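Local atomic coordinates of cyanuric acid amidohydrolase (Azorhizobium caulinodans, PDB entry 4NQ3), a protein that opens the s-triazine ring of cyanuric acid by hydrolysis to give carboxybiuret, which then loses carbon dioxide to become biuret, a step in atrazine breakdown. Residues H7-A12 with G27-A32; D15-L20 with Q60-G65. One frame throughout, in Å; residues are numbered along the deposited sequence.

In the fold
From the N terminus, strand 2-10 supplies 7-12 of interaction 1, and the turn into helix 18-25 and its first residues give 15-20 of interaction 2. The loop after that helix returns at 27-32 and closes interaction 1 around it. Strand 34-41 and helix 51-67 follow, and 60-65 in that helix closes interaction 2 over a longer span. The segments alternate along the chain, so the two contacts cross instead of nesting. Their centres lie about 10 Å apart, and Leu-20 joins them: Leu-20 CD1 is 3.7 Å from Ile-29 CD1. Together they tie outer strand, short helix, loop and long helix within the predicted repeating unit A.

Interaction 1 (H7-A12 with G27-A32); sequences HRIATA and GAIAPA
At strand 2-10, an outermost strand, within this chain, of the mixed sheet of the predicted repeating unit A, the ring of His-7 is overlaid by Ile-29 from the loop that follows helix 18-25. This is a CH-pi contact: Ile-29 CG1 stands 3.4 Å from the ring centroid and 16° off its normal, so it lies over the face, displaced somewhat toward the rim. His-7 and Ile-29 project at each other from the two backbones. Ile-29 CG1 is 3.4 Å from His-7 CD2, while the terminal methyl Ile-29 CD1 continues toward the root of the ring and lies 3.7 Å from His-7 CG. In His-7 the first torsion (chi1 -57°) sets CG opposite the carbonyl carbon, which carries the ring out from the strand to the loop. Close to the ring, but obliquely placed, is the backbone oxygen of Ala-28, 3.6 Å from His-7 CE1. A smaller apolar touch joins Ile-9 and Ile-29 tip to tip, with their CD1 methyls 4.0 Å apart. The polar end of the histidine is served by Glu-94 on strand 89-97: OE1 of that carboxylate is hydrogen-bonded to His-7 NE2 and OE2 to the backbone N of Ala-30, so one acid bridges both segments. With His-7 cut back to an alanine, Ile-29 CG1 would probably lose the ring face it lies on and Glu-94 OE1 this partner, weakening the loop's hold on the strand. Backbone bonds of His-7 with Val-92 and of Ile-9 with Phe-90 fix the strand against 89-97, and one between Ile-29 and Ala-23 links the loop back to helix 18-25. Leu-20 of that helix packs on both Ile-9 and Ile-29, while Pro-31 packs on its Ile-24 and reaches His-66 and Met-67 at the end of helix 51-67.

Interaction 2 (D15-L20 with Q60-G65); sequences DDVSGL and QMLLRG
Leu-62 lays its CD1 methyl against one branch of Val-17, 3.5 Å from CG2 and 3.7 Å from CB, and the two side chains run alongside one another, pointing in opposite senses. With CG anti to the backbone N (chi1 -176°), Leu-62 extends from helix 51-67 toward the start of helix 18-25, where Val-17 occupies the N-cap position. The other methyl of Leu-62, CD2, lies a looser 4.5 Å from Leu-20 CD2. Just before the helix, Asp-16 forms an Asx turn: its OD1 accepts from Ser-18 N at 3.0 Å, with the donor well above the carboxylate plane, and from Ser-18 OG through the syn lone pair at 2.6 Å. OD2 of the same carboxylate is hydrogen-bonded to the backbone N of Ala-12. On helix 51-67, selenomethionine Met-61 packs against Met-61 of a neighbouring subunit. The chemistry is thus divided: hydrogen bonds of Asp-16 to Ser-18 are consistent with holding the turn into the helix, and the charge of Asp-16 is likely to be favoured by the amide end beside it, whereas the two segments meet through aliphatic carbons, with no polar bond between them, a contact that depends on shape and burial rather than on bond direction.

Interaction 1 (H7-A12 with G27-A32)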
ATOM      1  N   HIS A   7      24.463  23.212  -0.564  1.00 21.96           N
ATOM      2  CA  HIS A   7      24.932  22.177   0.366  1.00 21.93           C
ATOM      3  C   HIS A   7      24.025  20.957   0.400  1.00 24.13           C
ATOM      4  O   HIS A   7      22.861  21.086   0.748  1.00 28.90           O
ATOM      5  CB  HIS A   7      25.020  22.734   1.788  1.00 23.96           C
ATOM      6  CG  HIS A   7      25.890  23.941   1.924  1.00 35.57           C
ATOM      7  ND1 HIS A   7      27.263  23.861   2.033  1.00 44.61           N
ATOM      8  CD2 HIS A   7      25.582  25.261   1.966  1.00 40.79           C
ATOM      9  CE1 HIS A   7      27.761  25.080   2.141  1.00 48.39           C
ATOM     10  NE2 HIS A   7      26.762  25.948   2.103  1.00 44.72           N
ATOM     11  N   ARG A   8      24.541  19.776   0.074  1.00 21.47           N
ATOM     12  CA  ARG A   8      23.707  18.573   0.163  1.00 24.46           C
ATOM     13  C   ARG A   8      23.961  17.816   1.485  1.00 25.94           C
ATOM     14  O   ARG A   8      25.053  17.333   1.747  1.00 32.26           O
ATOM     15  CB  ARG A   8      23.943  17.660  -1.029  1.00 21.51           C
ATOM     16  CG  ARG A   8      22.773  16.762  -1.339  1.00 27.93           C
ATOM     17  CD  ARG A   8      22.916  16.078  -2.728  1.00 29.16           C
ATOM     18  NE  ARG A   8      24.071  15.187  -2.723  1.00 29.60           N
ATOM     19  CZ  ARG A   8      24.804  14.843  -3.778  1.00 30.39           C
ATOM     20  NH1 ARG A   8      24.539  15.284  -5.003  1.00 25.45           N
ATOM     21  NH2 ARG A   8      25.824  14.026  -3.586  1.00 38.01           N
ATOM     22  N   ILE A   9      22.950  17.751   2.332  1.00 18.81           N
ATOM     23  CA  ILE A   9      23.106  17.184   3.655  1.00 18.76           C
ATOM     24  C   ILE A   9      22.271  15.904   3.844  1.00 26.95           C
ATOM     25  O   ILE A   9      21.069  15.898   3.596  1.00 29.11           O
ATOM     26  CB  ILE A   9      22.727  18.229   4.720  1.00 25.78           C
ATOM     27  CG1 ILE A   9      23.642  19.446   4.571  1.00 22.40           C
ATOM     28  CG2 ILE A   9      22.816  17.647   6.136  1.00 17.80           C
ATOM     29  CD1 ILE A   9      23.351  20.569   5.517  1.00 16.90           C
ATOM     30  N   ALA A  10      22.909  14.813   4.262  1.00 27.02           N
ATOM     31  CA  ALA A  10      22.170  13.589   4.565  1.00 28.63           C
ATOM     32  C   ALA A  10      21.267  13.739   5.821  1.00 27.06           C
ATOM     33  O   ALA A  10      21.518  14.571   6.681  1.00 26.25           O
ATOM     34  CB  ALA A  10      23.119  12.457   4.746  1.00 22.13           C
ATOM     35  N   THR A  11      20.197  12.955   5.893  1.00 28.71           N
ATOM     36  CA  THR A  11      19.284  12.934   7.042  1.00 26.96           C
ATOM     37  C   THR A  11      18.876  11.487   7.336  1.00 30.92           C
ATOM     38  O   THR A  11      18.603  10.706   6.413  1.00 38.59           O
ATOM     39  CB  THR A  11      18.010  13.750   6.783  1.00 27.34           C
ATOM     40  OG1 THR A  11      17.274  13.100   5.736  1.00 39.28           O
ATOM     41  CG2 THR A  11      18.329  15.185   6.334  1.00 19.89           C
ATOM     42  N   ALA A  12      18.783  11.126   8.606  1.00 35.50           N
ATOM     43  CA  ALA A  12      18.440   9.753   8.947  1.00 22.37           C
ATOM     44  C   ALA A  12      16.956   9.600   9.202  1.00 30.37           C
ATOM     45  O   ALA A  12      16.468   8.494   9.403  1.00 34.56           O
ATOM     46  CB  ALA A  12      19.223   9.307  10.162  1.00 23.16           C
ATOM     47  N   GLY A  27      30.566  26.773  10.644  1.00 30.68           N
ATOM     48  CA  GLY A  27      30.599  27.938   9.778  1.00 22.29           C
ATOM     49  C   GLY A  27      30.683  27.583   8.299  1.00 26.32           C
ATOM     50  O   GLY A  27      30.976  28.423   7.450  1.00 28.85           O
ATOM     51  N   ALA A  28      30.433  26.325   7.976  1.00 26.57           N
ATOM     52  CA  ALA A  28      30.300  25.948   6.588  1.00 24.92           C
ATOM     53  C   ALA A  28      29.081  26.653   5.956  1.00 25.54           C
ATOM     54  O   ALA A  28      29.101  27.047   4.782  1.00 39.65           O
ATOM     55  CB  ALA A  28      30.179  24.446   6.471  1.00 19.67           C
ATOM     56  N   ILE A  29      28.027  26.827   6.744  1.00 25.21           N
ATOM     57  CA  ILE A  29      26.832  27.532   6.289  1.00 27.08           C
ATOM     58  C   ILE A  29      26.547  28.683   7.245  1.00 30.95           C
ATOM     59  O   ILE A  29      26.518  28.483   8.475  1.00 33.95           O
ATOM     60  CB  ILE A  29      25.594  26.601   6.242  1.00 27.33           C
ATOM     61  CG1 ILE A  29      25.843  25.411   5.322  1.00 26.03           C
ATOM     62  CG2 ILE A  29      24.353  27.371   5.838  1.00 16.99           C
ATOM     63  CD1 ILE A  29      24.816  24.331   5.479  1.00 16.94           C
ATOM     64  N   ALA A  30      26.331  29.881   6.706  1.00 25.87           N
ATOM     65  CA  ALA A  30      25.983  31.019   7.564  1.00 27.38           C
ATOM     66  C   ALA A  30      24.481  31.264   7.487  1.00 35.00           C
ATOM     67  O   ALA A  30      23.954  31.578   6.420  1.00 36.30           O
ATOM     68  CB  ALA A  30      26.739  32.233   7.158  1.00 23.91           C
ATOM     69  N   PRO A  31      23.778  31.082   8.613  1.00 34.63           N
ATOM     70  CA  PRO A  31      22.307  31.097   8.646  1.00 28.75           C
ATOM     71  C   PRO A  31      21.714  32.331   7.994  1.00 30.17           C
ATOM     72  O   PRO A  31      20.680  32.213   7.340  1.00 38.79           O
ATOM     73  CB  PRO A  31      21.988  31.064  10.137  1.00 18.44           C
ATOM     74  CG  PRO A  31      23.117  30.364  10.722  1.00 22.24           C
ATOM     75  CD  PRO A  31      24.344  30.822   9.941  1.00 25.73           C
ATOM     76  N   ALA A  32      22.363  33.480   8.161  1.00 30.67           N
ATOM     77  CA  ALA A  32      21.879  34.733   7.587  1.00 29.35           C
ATOM     78  C   ALA A  32      21.692  34.628   6.080  1.00 30.89           C
ATOM     79  O   ALA A  32      20.785  35.243   5.513  1.00 48.43           O
ATOM     80  CB  ALA A  32      22.826  35.859   7.913  1.00 21.16           C
TER

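Interaction 2 (D15-L20 with Q60-G65)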
ATOM      1  N   ASP A  15      13.096  14.412  10.874  1.00 16.69           N
ATOM      2  CA  ASP A  15      13.388  15.402  11.888  1.00 16.18           C
ATOM      3  C   ASP A  15      14.858  15.491  12.222  1.00 27.52           C
ATOM      4  O   ASP A  15      15.212  16.102  13.225  1.00 32.43           O
ATOM      5  CB  ASP A  15      12.624  15.102  13.172  1.00 35.23           C
ATOM      6  CG  ASP A  15      12.982  13.749  13.775  1.00 37.56           C
ATOM      7  OD1 ASP A  15      13.389  12.830  13.037  1.00 34.64           O
ATOM      8  OD2 ASP A  15      12.890  13.616  15.010  1.00 49.24           O
ATOM      9  N   ASP A  16      15.708  14.836  11.425  1.00 25.03           N
ATOM     10  CA  ASP A  16      17.168  14.850  11.640  1.00 22.51           C
ATOM     11  C   ASP A  16      17.819  16.091  11.031  1.00 26.12           C
ATOM     12  O   ASP A  16      18.149  16.133   9.843  1.00 31.78           O
ATOM     13  CB  ASP A  16      17.829  13.595  11.056  1.00 19.93           C
ATOM     14  CG  ASP A  16      19.345  13.617  11.209  1.00 28.58           C
ATOM     15  OD1 ASP A  16      19.824  14.324  12.120  1.00 40.53           O
ATOM     16  OD2 ASP A  16      20.069  12.925  10.456  1.00 40.16           O
ATOM     17  N   VAL A  17      17.989  17.120  11.838  1.00 26.82           N
ATOM     18  CA  VAL A  17      18.573  18.335  11.317  1.00 29.01           C
ATOM     19  C   VAL A  17      20.036  18.390  11.784  1.00 29.36           C
ATOM     20  O   VAL A  17      20.713  19.416  11.680  1.00 35.41           O
ATOM     21  CB  VAL A  17      17.754  19.594  11.760  1.00 28.54           C
ATOM     22  CG1 VAL A  17      16.340  19.524  11.204  1.00 14.68           C
ATOM     23  CG2 VAL A  17      17.704  19.695  13.274  1.00 24.83           C
ATOM     24  N   SER A  18      20.522  17.280  12.316  1.00 27.55           N
ATOM     25  CA  SER A  18      21.861  17.256  12.911  1.00 28.38           C
ATOM     26  C   SER A  18      22.977  17.717  11.956  1.00 27.32           C
ATOM     27  O   SER A  18      23.950  18.344  12.383  1.00 29.12           O
ATOM     28  CB  SER A  18      22.158  15.858  13.450  1.00 18.77           C
ATOM     29  OG  SER A  18      22.331  14.917  12.408  1.00 29.96           O
ATOM     30  N   GLY A  19      22.851  17.403  10.674  1.00 20.14           N
ATOM     31  CA  GLY A  19      23.913  17.718   9.752  1.00 18.01           C
ATOM     32  C   GLY A  19      23.856  19.181   9.403  1.00 30.04           C
ATOM     33  O   GLY A  19      24.880  19.815   9.131  1.00 34.35           O
ATOM     34  N   LEU A  20      22.653  19.737   9.408  1.00 20.55           N
ATOM     35  CA  LEU A  20      22.542  21.150   9.121  1.00 19.56           C
ATOM     36  C   LEU A  20      23.055  21.930  10.328  1.00 22.58           C
ATOM     37  O   LEU A  20      23.727  22.951  10.160  1.00 26.87           O
ATOM     38  CB  LEU A  20      21.107  21.539   8.774  1.00 25.86           C
ATOM     39  CG  LEU A  20      20.912  23.059   8.679  1.00 28.15           C
ATOM     40  CD1 LEU A  20      21.967  23.673   7.774  1.00 23.26           C
ATOM     41  CD2 LEU A  20      19.516  23.404   8.180  1.00 26.88           C
ATOM     42  N   GLN A  60      12.242  24.646  10.966  1.00 29.31           N
ATOM     43  CA  GLN A  60      11.785  25.931  11.495  1.00 18.31           C
ATOM     44  C   GLN A  60      12.339  26.180  12.912  1.00 26.50           C
ATOM     45  O   GLN A  60      12.864  27.272  13.189  1.00 23.95           O
ATOM     46  CB  GLN A  60      10.268  25.993  11.510  1.00 20.32           C
ATOM     47  CG  GLN A  60       9.604  26.411  10.224  1.00 20.72           C
ATOM     48  CD  GLN A  60       8.073  26.181  10.267  1.00 33.00           C
ATOM     49  OE1 GLN A  60       7.546  25.574  11.212  1.00 38.75           O
ATOM     50  NE2 GLN A  60       7.357  26.696   9.259  1.00 26.15           N
HETATM   51  N   MSE A  61      12.242  25.169  13.786  1.00 19.73           N
HETATM   52  CA  MSE A  61      12.827  25.227  15.125  1.00 20.68           C
HETATM   53  C   MSE A  61      14.310  25.538  15.129  1.00 19.17           C
HETATM   54  O   MSE A  61      14.750  26.433  15.848  1.00 27.88           O
HETATM   55  CB  MSE A  61      12.621  23.923  15.872  1.00 22.47           C
HETATM   56  CG  MSE A  61      11.231  23.751  16.424  1.00 34.71           C
HETATM   57 SE   MSE A  61      11.067  21.940  17.087  0.53 33.76          SE
HETATM   58  CE  MSE A  61      12.018  22.270  18.769  1.00 33.68           C
ATOM     59  N   LEU A  62      15.093  24.811  14.344  1.00 17.83           N
ATOM     60  CA  LEU A  62      16.523  25.097  14.273  1.00 23.96           C
ATOM     61  C   LEU A  62      16.805  26.522  13.741  1.00 20.95           C
ATOM     62  O   LEU A  62      17.634  27.252  14.299  1.00 24.30           O
ATOM     63  CB  LEU A  62      17.229  24.061  13.401  1.00 16.32           C
ATOM     64  CG  LEU A  62      18.742  24.145  13.287  1.00 16.13           C
ATOM     65  CD1 LEU A  62      19.210  22.847  12.803  1.00 16.58           C
ATOM     66  CD2 LEU A  62      19.071  25.146  12.252  1.00 44.95           C
ATOM     67  N   LEU A  63      16.120  26.913  12.670  1.00 22.54           N
ATOM     68  CA  LEU A  63      16.392  28.194  12.053  1.00 15.48           C
ATOM     69  C   LEU A  63      15.895  29.324  12.947  1.00 25.07           C
ATOM     70  O   LEU A  63      16.529  30.390  12.987  1.00 22.22           O
ATOM     71  CB  LEU A  63      15.761  28.291  10.663  1.00 17.07           C
ATOM     72  CG  LEU A  63      16.278  27.358   9.542  1.00 19.65           C
ATOM     73  CD1 LEU A  63      15.437  27.481   8.270  1.00 15.49           C
ATOM     74  CD2 LEU A  63      17.737  27.565   9.232  1.00 14.86           C
ATOM     75  N   ARG A  64      14.783  29.131  13.669  1.00 22.59           N
ATOM     76  CA  ARG A  64      14.340  30.216  14.558  1.00 20.14           C
ATOM     77  C   ARG A  64      15.395  30.457  15.608  1.00 24.17           C
ATOM     78  O   ARG A  64      15.695  31.597  15.926  1.00 26.18           O
ATOM     79  CB  ARG A  64      12.996  29.931  15.205  1.00 25.40           C
ATOM     80  CG  ARG A  64      11.874  30.229  14.256  1.00 46.11           C
ATOM     81  CD  ARG A  64      10.514  30.302  14.928  1.00 63.51           C
ATOM     82  NE  ARG A  64       9.451  30.313  13.908  1.00 71.37           N
ATOM     83  CZ  ARG A  64       8.634  29.294  13.625  1.00 61.84           C
ATOM     84  NH1 ARG A  64       7.708  29.437  12.671  1.00 53.82           N
ATOM     85  NH2 ARG A  64       8.728  28.148  14.301  1.00 56.56           N
ATOM     86  N   GLY A  65      15.989  29.383  16.115  1.00 30.60           N
ATOM     87  CA  GLY A  65      17.141  29.499  16.993  1.00 28.30           C
ATOM     88  C   GLY A  65      18.246  30.439  16.509  1.00 25.66           C
ATOM     89  O   GLY A  65      18.758  31.229  17.282  1.00 34.50           O
TER